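Local coordinates for 6-phosphofructokinase isozyme 2 (Escherichia coli, PDB 3CQD), which phosphorylates fructose 6-phosphate to fructose 1,6-bisphosphate with ATP and magnesium, the first committing step of glycolysis, at residues G101-F106 and S248-G253; S54-F59 and N77-T82; P244-Q249 and A286-G291. All blocks are in the same frame, centred on the assembly; numbering follows the deposited sequence.

Interaction 1 (G101-F106 and S248-G253); sequences GEQYRF and SQSTVG. With ATP (adenosine-5'-triphosphate), chain I; ATP (adenosine-5'-triphosphate), chain G.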
loop_
_atom_site.group_PDB
_atom_site.type_symbol
_atom_site.label_atom_id
_atom_site.label_comp_id
_atom_site.label_asym_id
_atom_site.label_seq_id
_atom_site.Cartn_x
_atom_site.Cartn_y
_atom_site.Cartn_z
ATOM N N GLY B 101 -4.785 -0.357 10.643
ATOM C CA GLY B 101 -6.047 -0.981 11.051
ATOM C C GLY B 101 -6.649 -1.841 9.963
ATOM O O GLY B 101 -7.810 -2.269 10.057
ATOM N N GLU B 102 -5.874 -2.090 8.915
ATOM C CA GLU B 102 -6.378 -2.827 7.765
ATOM C C GLU B 102 -6.131 -4.324 7.934
ATOM O O GLU B 102 -5.222 -4.740 8.645
ATOM C CB GLU B 102 -5.713 -2.335 6.477
ATOM C CG GLU B 102 -6.124 -0.932 6.012
ATOM C CD GLU B 102 -5.342 -0.485 4.790
ATOM O OE1 GLU B 102 -5.744 0.501 4.139
ATOM O OE2 GLU B 102 -4.307 -1.120 4.466
ATOM N N GLN B 103 -6.948 -5.123 7.269
ATOM C CA GLN B 103 -6.801 -6.568 7.312
ATOM C C GLN B 103 -6.643 -7.077 5.889
ATOM O O GLN B 103 -7.283 -6.591 4.939
ATOM C CB GLN B 103 -7.989 -7.231 8.023
ATOM C CG GLN B 103 -9.316 -6.862 7.416
ATOM C CD GLN B 103 -10.532 -7.365 8.187
ATOM O OE1 GLN B 103 -11.652 -6.910 7.938
ATOM N NE2 GLN B 103 -10.321 -8.306 9.121
ATOM N N TYR B 104 -5.721 -7.968 5.714
ATOM C CA TYR B 104 -5.482 -8.565 4.450
ATOM C C TYR B 104 -5.889 -10.020 4.517
ATOM O O TYR B 104 -5.697 -10.625 5.488
ATOM C CB TYR B 104 -4.042 -8.335 4.015
ATOM C CG TYR B 104 -3.717 -6.887 3.752
ATOM C CD1 TYR B 104 -3.410 -6.028 4.757
ATOM C CD2 TYR B 104 -3.716 -6.400 2.483
ATOM C CE1 TYR B 104 -3.130 -4.737 4.495
ATOM C CE2 TYR B 104 -3.459 -5.149 2.225
ATOM C CZ TYR B 104 -3.149 -4.301 3.215
ATOM O OH TYR B 104 -2.858 -3.042 2.900
ATOM N N ARG B 105 -6.496 -10.536 3.490
ATOM C CA ARG B 105 -6.863 -11.905 3.484
ATOM C C ARG B 105 -6.331 -12.593 2.281
ATOM O O ARG B 105 -6.569 -12.181 1.205
ATOM C CB ARG B 105 -8.362 -12.101 3.631
ATOM C CG ARG B 105 -9.020 -11.387 4.740
ATOM C CD ARG B 105 -10.267 -10.718 4.253
ATOM N NE ARG B 105 -11.315 -11.662 4.256
ATOM C CZ ARG B 105 -12.532 -11.517 3.793
ATOM N NH1 ARG B 105 -12.977 -10.443 3.235
ATOM N NH2 ARG B 105 -13.307 -12.514 3.928
ATOM N N PHE B 106 -5.520 -13.588 2.536
ATOM C CA PHE B 106 -4.871 -14.378 1.542
ATOM C C PHE B 106 -5.543 -15.749 1.464
ATOM O O PHE B 106 -5.389 -16.568 2.335
ATOM C CB PHE B 106 -3.350 -14.453 1.741
ATOM C CG PHE B 106 -2.681 -13.112 1.811
ATOM C CD1 PHE B 106 -2.393 -12.528 3.006
ATOM C CD2 PHE B 106 -2.410 -12.406 0.676
ATOM C CE1 PHE B 106 -1.846 -11.301 3.054
ATOM C CE2 PHE B 106 -1.852 -11.176 0.757
ATOM C CZ PHE B 106 -1.583 -10.632 1.924
ATOM N N SER B 248 -19.809 -0.305 8.503
ATOM C CA SER B 248 -19.209 -1.587 8.803
ATOM C C SER B 248 -17.743 -1.331 9.141
ATOM O O SER B 248 -17.177 -0.317 8.719
ATOM C CB SER B 248 -19.332 -2.494 7.587
ATOM O OG SER B 248 -18.506 -2.027 6.534
ATOM N N GLN B 249 -17.140 -2.223 9.917
ATOM C CA GLN B 249 -15.703 -2.144 10.175
ATOM C C GLN B 249 -14.958 -3.263 9.458
ATOM O O GLN B 249 -13.735 -3.256 9.362
ATOM C CB GLN B 249 -15.425 -2.230 11.670
ATOM C CG GLN B 249 -15.726 -0.964 12.429
ATOM C CD GLN B 249 -15.302 -1.056 13.877
ATOM O OE1 GLN B 249 -15.870 -0.382 14.738
ATOM N NE2 GLN B 249 -14.298 -1.899 14.159
ATOM N N SER B 250 -15.711 -4.233 8.966
ATOM C CA SER B 250 -15.134 -5.425 8.381
ATOM C C SER B 250 -16.179 -6.083 7.510
ATOM O O SER B 250 -17.356 -5.800 7.636
ATOM C CB SER B 250 -14.643 -6.378 9.489
ATOM O OG SER B 250 -14.123 -7.584 8.952
ATOM N N THR B 251 -15.749 -6.939 6.600
ATOM C CA THR B 251 -16.672 -7.673 5.757
ATOM C C THR B 251 -16.457 -9.162 5.933
ATOM O O THR B 251 -17.152 -9.971 5.324
ATOM C CB THR B 251 -16.475 -7.333 4.268
ATOM O OG1 THR B 251 -15.119 -7.640 3.891
ATOM C CG2 THR B 251 -16.768 -5.858 4.015
ATOM N N VAL B 252 -15.482 -9.528 6.756
ATOM C CA VAL B 252 -15.198 -10.931 6.991
ATOM C C VAL B 252 -16.404 -11.619 7.617
ATOM O O VAL B 252 -16.939 -11.173 8.636
ATOM C CB VAL B 252 -13.944 -11.131 7.848
ATOM C CG1 VAL B 252 -13.591 -12.609 7.925
ATOM C CG2 VAL B 252 -12.773 -10.320 7.263
ATOM N N GLY B 253 -16.842 -12.696 6.976
ATOM C CA GLY B 253 -17.909 -13.513 7.496
ATOM C C GLY B 253 -19.297 -13.002 7.210
ATOM O O GLY B 253 -20.270 -13.607 7.643
HETATM P PG ATP I . -18.362 -12.827 1.708
HETATM O O1G ATP I . -18.484 -14.136 0.990
HETATM O O2G ATP I . -18.289 -12.942 3.213
HETATM O O3G ATP I . -17.347 -11.936 1.067
HETATM P PB ATP I . -20.516 -11.930 0.124
HETATM O O1B ATP I . -19.692 -11.139 -0.829
HETATM O O2B ATP I . -20.900 -13.335 -0.334
HETATM O O3B ATP I . -19.763 -12.072 1.523
HETATM P PA ATP I . -22.021 -9.566 0.871
HETATM O O1A ATP I . -20.742 -8.804 0.767
HETATM O O2A ATP I . -23.161 -9.099 0.039
HETATM O O3A ATP I . -21.840 -11.151 0.556
HETATM O "O5'" ATP I . -22.413 -9.699 2.405
HETATM C "C5'" ATP I . -23.556 -10.443 2.854
HETATM C "C4'" ATP I . -24.365 -9.439 3.669
HETATM O "O4'" ATP I . -23.492 -8.847 4.637
HETATM C "C3'" ATP I . -24.894 -8.229 2.908
HETATM O "O3'" ATP I . -26.069 -8.455 2.140
HETATM C "C2'" ATP I . -25.105 -7.244 4.036
HETATM O "O2'" ATP I . -26.249 -7.545 4.831
HETATM C "C1'" ATP I . -23.908 -7.519 4.935
HETATM N N9 ATP I . -22.828 -6.610 4.539
HETATM C C8 ATP I . -21.786 -6.916 3.764
HETATM N N7 ATP I . -20.983 -5.861 3.585
HETATM C C5 ATP I . -21.516 -4.857 4.265
HETATM C C6 ATP I . -21.156 -3.464 4.478
HETATM N N6 ATP I . -20.024 -2.980 3.912
HETATM N N1 ATP I . -21.972 -2.748 5.275
HETATM C C2 ATP I . -23.091 -3.252 5.827
HETATM N N3 ATP I . -23.493 -4.521 5.653
HETATM C C4 ATP I . -22.737 -5.343 4.904
HETATM P PG ATP G . -16.130 -12.310 -2.951
HETATM O O1G ATP G . -15.608 -13.704 -2.944
HETATM O O2G ATP G . -16.469 -11.839 -4.340
HETATM O O3G ATP G . -17.166 -12.029 -1.889
HETATM P PB ATP G . -14.722 -10.099 -1.675
HETATM O O1B ATP G . -15.674 -10.111 -0.506
HETATM O O2B ATP G . -13.252 -9.979 -1.455
HETATM O O3B ATP G . -14.836 -11.464 -2.529
HETATM P PA ATP G . -14.391 -8.256 -3.934
HETATM O O1A ATP G . -13.251 -9.135 -4.423
HETATM O O2A ATP G . -15.371 -7.718 -4.934
HETATM O O3A ATP G . -15.234 -8.970 -2.720
HETATM O "O5'" ATP G . -13.768 -7.018 -3.140
HETATM C "C5'" ATP G . -12.820 -6.146 -3.751
HETATM C "C4'" ATP G . -12.852 -4.894 -2.904
HETATM O "O4'" ATP G . -14.176 -4.354 -2.968
HETATM C "C3'" ATP G . -12.634 -5.202 -1.434
HETATM O "O3'" ATP G . -11.270 -5.060 -1.095
HETATM C "C2'" ATP G . -13.480 -4.179 -0.715
HETATM O "O2'" ATP G . -12.778 -2.951 -0.527
HETATM C "C1'" ATP G . -14.627 -3.954 -1.674
HETATM N N9 ATP G . -15.748 -4.799 -1.177
HETATM C C8 ATP G . -16.104 -6.043 -1.557
HETATM N N7 ATP G . -17.176 -6.491 -0.842
HETATM C C5 ATP G . -17.517 -5.510 0.013
HETATM C C6 ATP G . -18.546 -5.289 1.050
HETATM N N6 ATP G . -19.454 -6.239 1.329
HETATM N N1 ATP G . -18.545 -4.110 1.716
HETATM C C2 ATP G . -17.647 -3.143 1.463
HETATM N N3 ATP G . -16.685 -3.270 0.534
HETATM C C4 ATP G . -16.573 -4.402 -0.208
HETATM O O HOH W 1 -15.762 -13.224 4.315
HETATM O O HOH W 2 -16.124 -10.472 2.749
#

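Interaction 2 (S54-F59 and N77-T82); sequences SATAIF and NVPVAT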
loop_
_atom_site.group_PDB
_atom_site.type_symbol
_atom_site.label_atom_id
_atom_site.label_comp_id
_atom_site.label_asym_id
_atom_site.label_seq_id
_atom_site.Cartn_x
_atom_site.Cartn_y
_atom_site.Cartn_z
ATOM N N SER B 54 -28.624 -24.893 15.339
ATOM C CA SER B 54 -27.614 -25.924 15.274
ATOM C C SER B 54 -27.527 -26.456 13.864
ATOM O O SER B 54 -28.523 -26.895 13.283
ATOM C CB SER B 54 -27.905 -27.073 16.244
ATOM O OG SER B 54 -26.728 -27.862 16.402
ATOM N N ALA B 55 -26.322 -26.404 13.316
ATOM C CA ALA B 55 -26.062 -27.000 12.027
ATOM C C ALA B 55 -24.815 -27.829 12.156
ATOM O O ALA B 55 -23.847 -27.403 12.787
ATOM C CB ALA B 55 -25.879 -25.938 10.965
ATOM N N THR B 56 -24.859 -29.013 11.555
ATOM C CA THR B 56 -23.730 -29.917 11.550
ATOM C C THR B 56 -22.887 -29.641 10.331
ATOM O O THR B 56 -23.366 -29.734 9.203
ATOM C CB THR B 56 -24.193 -31.399 11.587
ATOM O OG1 THR B 56 -24.905 -31.617 12.807
ATOM C CG2 THR B 56 -22.999 -32.357 11.510
ATOM N N ALA B 57 -21.635 -29.271 10.576
ATOM C CA ALA B 57 -20.679 -28.995 9.523
ATOM C C ALA B 57 -20.005 -30.282 9.075
ATOM O O ALA B 57 -19.309 -30.932 9.858
ATOM C CB ALA B 57 -19.640 -27.979 9.991
ATOM N N ILE B 58 -20.228 -30.624 7.806
ATOM C CA ILE B 58 -19.600 -31.760 7.139
ATOM C C ILE B 58 -18.421 -31.248 6.314
ATOM O O ILE B 58 -18.545 -30.308 5.519
ATOM C CB ILE B 58 -20.625 -32.546 6.233
ATOM C CG1 ILE B 58 -21.853 -32.985 7.055
ATOM C CG2 ILE B 58 -19.950 -33.773 5.568
ATOM C CD1 ILE B 58 -23.067 -33.380 6.241
ATOM N N PHE B 59 -17.273 -31.863 6.509
ATOM C CA PHE B 59 -16.088 -31.438 5.804
ATOM C C PHE B 59 -14.960 -32.439 5.941
ATOM O O PHE B 59 -14.924 -33.238 6.900
ATOM C CB PHE B 59 -15.638 -30.049 6.280
ATOM C CG PHE B 59 -15.367 -29.969 7.739
ATOM C CD1 PHE B 59 -16.400 -29.745 8.637
ATOM C CD2 PHE B 59 -14.075 -30.115 8.224
ATOM C CE1 PHE B 59 -16.153 -29.666 9.986
ATOM C CE2 PHE B 59 -13.815 -30.024 9.573
ATOM C CZ PHE B 59 -14.851 -29.800 10.459
ATOM N N ASN B 77 -19.196 -25.292 20.058
ATOM C CA ASN B 77 -20.393 -26.131 20.115
ATOM C C ASN B 77 -21.025 -26.292 18.740
ATOM O O ASN B 77 -22.249 -26.317 18.608
ATOM C CB ASN B 77 -21.410 -25.570 21.120
ATOM C CG ASN B 77 -20.787 -25.263 22.469
ATOM O OD1 ASN B 77 -20.131 -26.114 23.071
ATOM N ND2 ASN B 77 -20.990 -24.038 22.953
ATOM N N VAL B 78 -20.179 -26.374 17.717
ATOM C CA VAL B 78 -20.655 -26.606 16.373
ATOM C C VAL B 78 -20.529 -28.097 16.044
ATOM O O VAL B 78 -19.416 -28.604 15.918
ATOM C CB VAL B 78 -19.905 -25.746 15.350
ATOM C CG1 VAL B 78 -20.349 -26.094 13.937
ATOM C CG2 VAL B 78 -20.121 -24.264 15.654
ATOM N N PRO B 79 -21.673 -28.802 15.908
ATOM C CA PRO B 79 -21.552 -30.216 15.571
ATOM C C PRO B 79 -20.876 -30.427 14.217
ATOM O O PRO B 79 -20.980 -29.590 13.308
ATOM C CB PRO B 79 -22.998 -30.729 15.571
ATOM C CG PRO B 79 -23.847 -29.535 15.496
ATOM C CD PRO B 79 -23.077 -28.374 16.031
ATOM N N VAL B 80 -20.190 -31.556 14.111
ATOM C CA VAL B 80 -19.225 -31.798 13.062
ATOM C C VAL B 80 -19.417 -33.236 12.557
ATOM O O VAL B 80 -19.784 -34.134 13.321
ATOM C CB VAL B 80 -17.816 -31.494 13.650
ATOM C CG1 VAL B 80 -16.778 -32.620 13.469
ATOM C CG2 VAL B 80 -17.336 -30.101 13.248
ATOM N N ALA B 81 -19.227 -33.436 11.258
ATOM C CA ALA B 81 -19.153 -34.786 10.703
ATOM C C ALA B 81 -18.039 -34.722 9.684
ATOM O O ALA B 81 -18.215 -34.194 8.577
ATOM C CB ALA B 81 -20.475 -35.204 10.062
ATOM N N THR B 82 -16.880 -35.226 10.090
ATOM C CA THR B 82 -15.668 -35.097 9.307
ATOM C C THR B 82 -15.329 -36.407 8.617
ATOM O O THR B 82 -15.695 -37.504 9.091
ATOM C CB THR B 82 -14.447 -34.618 10.165
ATOM O OG1 THR B 82 -14.199 -35.537 11.238
ATOM C CG2 THR B 82 -14.710 -33.255 10.746
#

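Interaction 3 (P244-Q249 and A286-G291); sequences PPVKSQ and ATLNQG. With ATP (adenosine-5'-triphosphate), chain I.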
loop_
_atom_site.group_PDB
_atom_site.type_symbol
_atom_site.label_atom_id
_atom_site.label_comp_id
_atom_site.label_asym_id
_atom_site.label_seq_id
_atom_site.Cartn_x
_atom_site.Cartn_y
_atom_site.Cartn_z
ATOM N N PRO B 244 -29.310 -1.164 8.090
ATOM C CA PRO B 244 -29.348 0.152 8.708
ATOM C C PRO B 244 -28.034 0.918 8.540
ATOM O O PRO B 244 -26.984 0.303 8.314
ATOM C CB PRO B 244 -29.602 -0.153 10.198
ATOM C CG PRO B 244 -29.221 -1.554 10.397
ATOM C CD PRO B 244 -29.478 -2.244 9.088
ATOM N N PRO B 245 -28.101 2.263 8.642
ATOM C CA PRO B 245 -26.994 3.182 8.413
ATOM C C PRO B 245 -25.980 3.113 9.532
ATOM O O PRO B 245 -25.762 4.092 10.245
ATOM C CB PRO B 245 -27.663 4.556 8.408
ATOM C CG PRO B 245 -29.102 4.314 8.335
ATOM C CD PRO B 245 -29.333 2.992 8.974
ATOM N N VAL B 246 -25.406 1.932 9.695
ATOM C CA VAL B 246 -24.280 1.733 10.572
ATOM C C VAL B 246 -23.126 1.358 9.664
ATOM O O VAL B 246 -23.255 0.478 8.808
ATOM C CB VAL B 246 -24.550 0.616 11.579
ATOM C CG1 VAL B 246 -23.340 0.417 12.482
ATOM C CG2 VAL B 246 -25.801 0.951 12.396
ATOM N N LYS B 247 -22.024 2.078 9.816
ATOM C CA LYS B 247 -20.829 1.831 9.025
ATOM C C LYS B 247 -20.180 0.512 9.477
ATOM O O LYS B 247 -20.057 0.219 10.674
ATOM C CB LYS B 247 -19.867 3.010 9.145
ATOM C CG LYS B 247 -19.267 3.482 7.819
ATOM C CD LYS B 247 -18.016 2.710 7.433
ATOM C CE LYS B 247 -18.297 1.712 6.319
ATOM N NZ LYS B 247 -17.174 0.736 6.191
ATOM N N SER B 248 -19.809 -0.305 8.503
ATOM C CA SER B 248 -19.209 -1.587 8.803
ATOM C C SER B 248 -17.743 -1.331 9.141
ATOM O O SER B 248 -17.177 -0.317 8.719
ATOM C CB SER B 248 -19.332 -2.494 7.587
ATOM O OG SER B 248 -18.506 -2.027 6.534
ATOM N N GLN B 249 -17.140 -2.223 9.917
ATOM C CA GLN B 249 -15.703 -2.144 10.175
ATOM C C GLN B 249 -14.958 -3.263 9.458
ATOM O O GLN B 249 -13.735 -3.256 9.362
ATOM C CB GLN B 249 -15.425 -2.230 11.670
ATOM C CG GLN B 249 -15.726 -0.964 12.429
ATOM C CD GLN B 249 -15.302 -1.056 13.877
ATOM O OE1 GLN B 249 -15.870 -0.382 14.738
ATOM N NE2 GLN B 249 -14.298 -1.899 14.159
ATOM N N ALA B 286 -22.212 -9.194 11.258
ATOM C CA ALA B 286 -20.836 -9.654 11.041
ATOM C C ALA B 286 -19.867 -8.519 10.739
ATOM O O ALA B 286 -18.725 -8.572 11.140
ATOM C CB ALA B 286 -20.777 -10.712 9.934
ATOM N N THR B 287 -20.334 -7.498 10.027
ATOM C CA THR B 287 -19.489 -6.389 9.621
ATOM C C THR B 287 -19.148 -5.436 10.763
ATOM O O THR B 287 -18.273 -4.588 10.616
ATOM C CB THR B 287 -20.142 -5.526 8.533
ATOM O OG1 THR B 287 -21.215 -4.779 9.115
ATOM C CG2 THR B 287 -20.640 -6.378 7.389
ATOM N N LEU B 288 -19.838 -5.568 11.889
ATOM C CA LEU B 288 -19.647 -4.640 12.995
ATOM C C LEU B 288 -18.272 -4.776 13.659
ATOM O O LEU B 288 -17.778 -3.818 14.224
ATOM C CB LEU B 288 -20.768 -4.768 14.030
ATOM C CG LEU B 288 -22.205 -4.636 13.507
ATOM C CD1 LEU B 288 -23.184 -4.786 14.639
ATOM C CD2 LEU B 288 -22.426 -3.313 12.772
ATOM N N ASN B 289 -17.666 -5.956 13.564
ATOM C CA ASN B 289 -16.358 -6.230 14.187
ATOM C C ASN B 289 -15.341 -6.767 13.204
ATOM O O ASN B 289 -15.705 -7.497 12.282
ATOM C CB ASN B 289 -16.510 -7.278 15.294
ATOM C CG ASN B 289 -17.319 -6.775 16.467
ATOM O OD1 ASN B 289 -16.847 -5.940 17.245
ATOM N ND2 ASN B 289 -18.535 -7.298 16.617
ATOM N N GLN B 290 -14.062 -6.441 13.429
ATOM C CA GLN B 290 -12.961 -7.149 12.753
ATOM C C GLN B 290 -12.807 -8.570 13.345
ATOM O O GLN B 290 -13.450 -8.903 14.344
ATOM C CB GLN B 290 -11.653 -6.343 12.806
ATOM C CG GLN B 290 -11.609 -5.136 11.848
ATOM C CD GLN B 290 -10.217 -4.512 11.720
ATOM O OE1 GLN B 290 -9.544 -4.242 12.718
ATOM N NE2 GLN B 290 -9.787 -4.269 10.481
ATOM N N GLY B 291 -11.994 -9.411 12.712
ATOM C CA GLY B 291 -11.850 -10.815 13.134
ATOM C C GLY B 291 -12.779 -11.787 12.408
ATOM O O GLY B 291 -13.229 -11.505 11.290
HETATM P PG ATP I . -18.362 -12.827 1.708
HETATM O O1G ATP I . -18.484 -14.136 0.990
HETATM O O2G ATP I . -18.289 -12.942 3.213
HETATM O O3G ATP I . -17.347 -11.936 1.067
HETATM P PB ATP I . -20.516 -11.930 0.124
HETATM O O1B ATP I . -19.692 -11.139 -0.829
HETATM O O2B ATP I . -20.900 -13.335 -0.334
HETATM O O3B ATP I . -19.763 -12.072 1.523
HETATM P PA ATP I . -22.021 -9.566 0.871
HETATM O O1A ATP I . -20.742 -8.804 0.767
HETATM O O2A ATP I . -23.161 -9.099 0.039
HETATM O O3A ATP I . -21.840 -11.151 0.556
HETATM O "O5'" ATP I . -22.413 -9.699 2.405
HETATM C "C5'" ATP I . -23.556 -10.443 2.854
HETATM C "C4'" ATP I . -24.365 -9.439 3.669
HETATM O "O4'" ATP I . -23.492 -8.847 4.637
HETATM C "C3'" ATP I . -24.894 -8.229 2.908
HETATM O "O3'" ATP I . -26.069 -8.455 2.140
HETATM C "C2'" ATP I . -25.105 -7.244 4.036
HETATM O "O2'" ATP I . -26.249 -7.545 4.831
HETATM C "C1'" ATP I . -23.908 -7.519 4.935
HETATM N N9 ATP I . -22.828 -6.610 4.539
HETATM C C8 ATP I . -21.786 -6.916 3.764
HETATM N N7 ATP I . -20.983 -5.861 3.585
HETATM C C5 ATP I . -21.516 -4.857 4.265
HETATM C C6 ATP I . -21.156 -3.464 4.478
HETATM N N6 ATP I . -20.024 -2.980 3.912
HETATM N N1 ATP I . -21.972 -2.748 5.275
HETATM C C2 ATP I . -23.091 -3.252 5.827
HETATM N N3 ATP I . -23.493 -4.521 5.653
HETATM C C4 ATP I . -22.737 -5.343 4.904
#

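Interaction 1 (G101-F106 and S248-G253)
At the ATP site of this PfkB-family kinase, R105 and Q103 of the outermost strand, within this chain, of the four-stranded sheet meet V252, T251 and S250 of the loop before helix 254-267. S250 and V252 belong to the potassium site. V252 and R105 share the largest part of the packing. V252 CG2 sits over the centre of one face of the R105 guanidinium, 3.6 Å above the plane. The same methyl also lies against the side-chain amide of Q103, which points on to S250. The R105 chain is bent at chi2 (134°) and at chi3 (83°), which places its guanidinium against the V252 methyl and brings NH1 and NH2 to two waters.

These waters link the two nitrogens to the ATP of chain I. Water 2 lies in the guanidinium plane. It accepts from R105 NH1 at 3.2 Å. T251 O (2.8 Å) and ATP O3G are both within its bonding reach, among more acceptors than it has protons for. Water 1 accepts from G253 N at 2.9 Å, receives a weak bond from R105 NH2, and donates to ATP O2G at 2.8 Å. R105 NH1 also bonds to the backbone O of E25 of the second subunit, where the sheet runs on across the interface.

The loop is shaped by an ST turn: V252 N donates to S250 OG at 3.2 Å (158°). T251 turns its CG2 to the adenine of the second ATP, 3.4 Å from N1 of chain G. G253 is the N-cap of helix 254-267, whose first turn holds G255, bonded to ATP through its N, and D256, probably the catalytic residue.

R105 thus reaches the gamma-phosphate through water. Its positive charge is likely to favour the phosphate there, and the V252 methyl probably restricts its tilt.

Interaction 2 (S54-F59 and N77-T82)
F59 and T82 lie side by side on neighbouring parallel strands, with their side chains pointing the same way. The methyl CG2 of T82 rests over one face of the F59 ring, 3.8 Å from its centroid and 25° off the normal. This is a CH-pi contact, displaced toward the rim. V80 CG2 instead comes in at the edge, near the ring plane, 3.5 Å from F59 CE1. F59 CG sits between the backbone N and the carbonyl carbon (chi1 58°), which brings the far end of the ring across to the neighbouring strand. L69 and L73 of helix 63-75, with I42 of helix 40-50, also pack on F59.

The opposite face of the sheet is simpler. I58 CG1 touches A81 CB at 4.0 Å, and Q124 of helix 115-126 packs on both residues. T56 and P79 meet at an angle where the pair of strands begins, with T56 OG1 3.5 Å from P79 CB. P79 CG also reaches the carbonyl of A55.

The backbones set this register. A57 N bonds to P79 O at 2.8 Å, and A81 N to A57 O. F59 N to A81 O is the longest bond, 3.3 Å. CA-H...O contacts lie between these bonds, the shortest of them from I58 CA and T82 CA. The strand axes differ by 15°.

The two strands are joined by helix 63-75, whose C-terminal end closes in a Schellman motif at N77. This is a beta-alpha-beta crossover at the edge of the parallel sheet, part of the large alpha/beta domain of the ribokinase fold.

Interaction 3 (P244-Q249 and A286-G291)
Q249, L288 and T287 bury the most surface here. The backbone N of Q249 donates to T287 O at 2.7 Å (158°), tying the loop to T287. The extended Q249 side chain then runs past the carbonyl of L288, with CD 3.7 Å from L288 O.

L288 starts away from the loop, but its end swings back. Its CD2 meets V246 CG1 at 3.9 Å, the two side chains crossing at about a right angle.

T287 faces two ways. Its CB is pressed against S248 CB at 3.3 Å, tighter than usual for two carbons. Its CG2 touches the adenine of the chain I ATP, 3.4 Å from C4. Its OG1 is bonded to S284 O. S248 OG lies 3.2 Å from N6 of the same adenine and accepts from K247 NZ, which also bonds S248 O. With an alanine here, K247 NZ would probably lose an acceptor, keeping S248 O, and the amino group of the adenine its nearby hydroxyl.

S248 and T287 thus line the adenine pocket of the PfkB-family ATP site, and A286, N289 and G291 beside it serve the potassium site.

How the interactions relate
Interactions 1 and 3 adjoin and share S248 and Q249. Their loops touch directly: S250 N probably bonds to T287 O, and G101 O to Q290 NE2. Both reach the chain I adenine through S248; interaction 1 also reaches its gamma-phosphate through water. Interaction 1 is buried; across it a methyl packs on a guanidinium, while its polar bonds run to water and the second subunit. Interaction 3 is partly buried, with one backbone bond and close carbon packing. Interaction 2 stands apart, its centre about 25 Å from that of interaction 1. Partly buried, with A57, I58 and F59 inside and S54 at the surface, it joins adjacent strands by regular backbone bonds and apolar side chains.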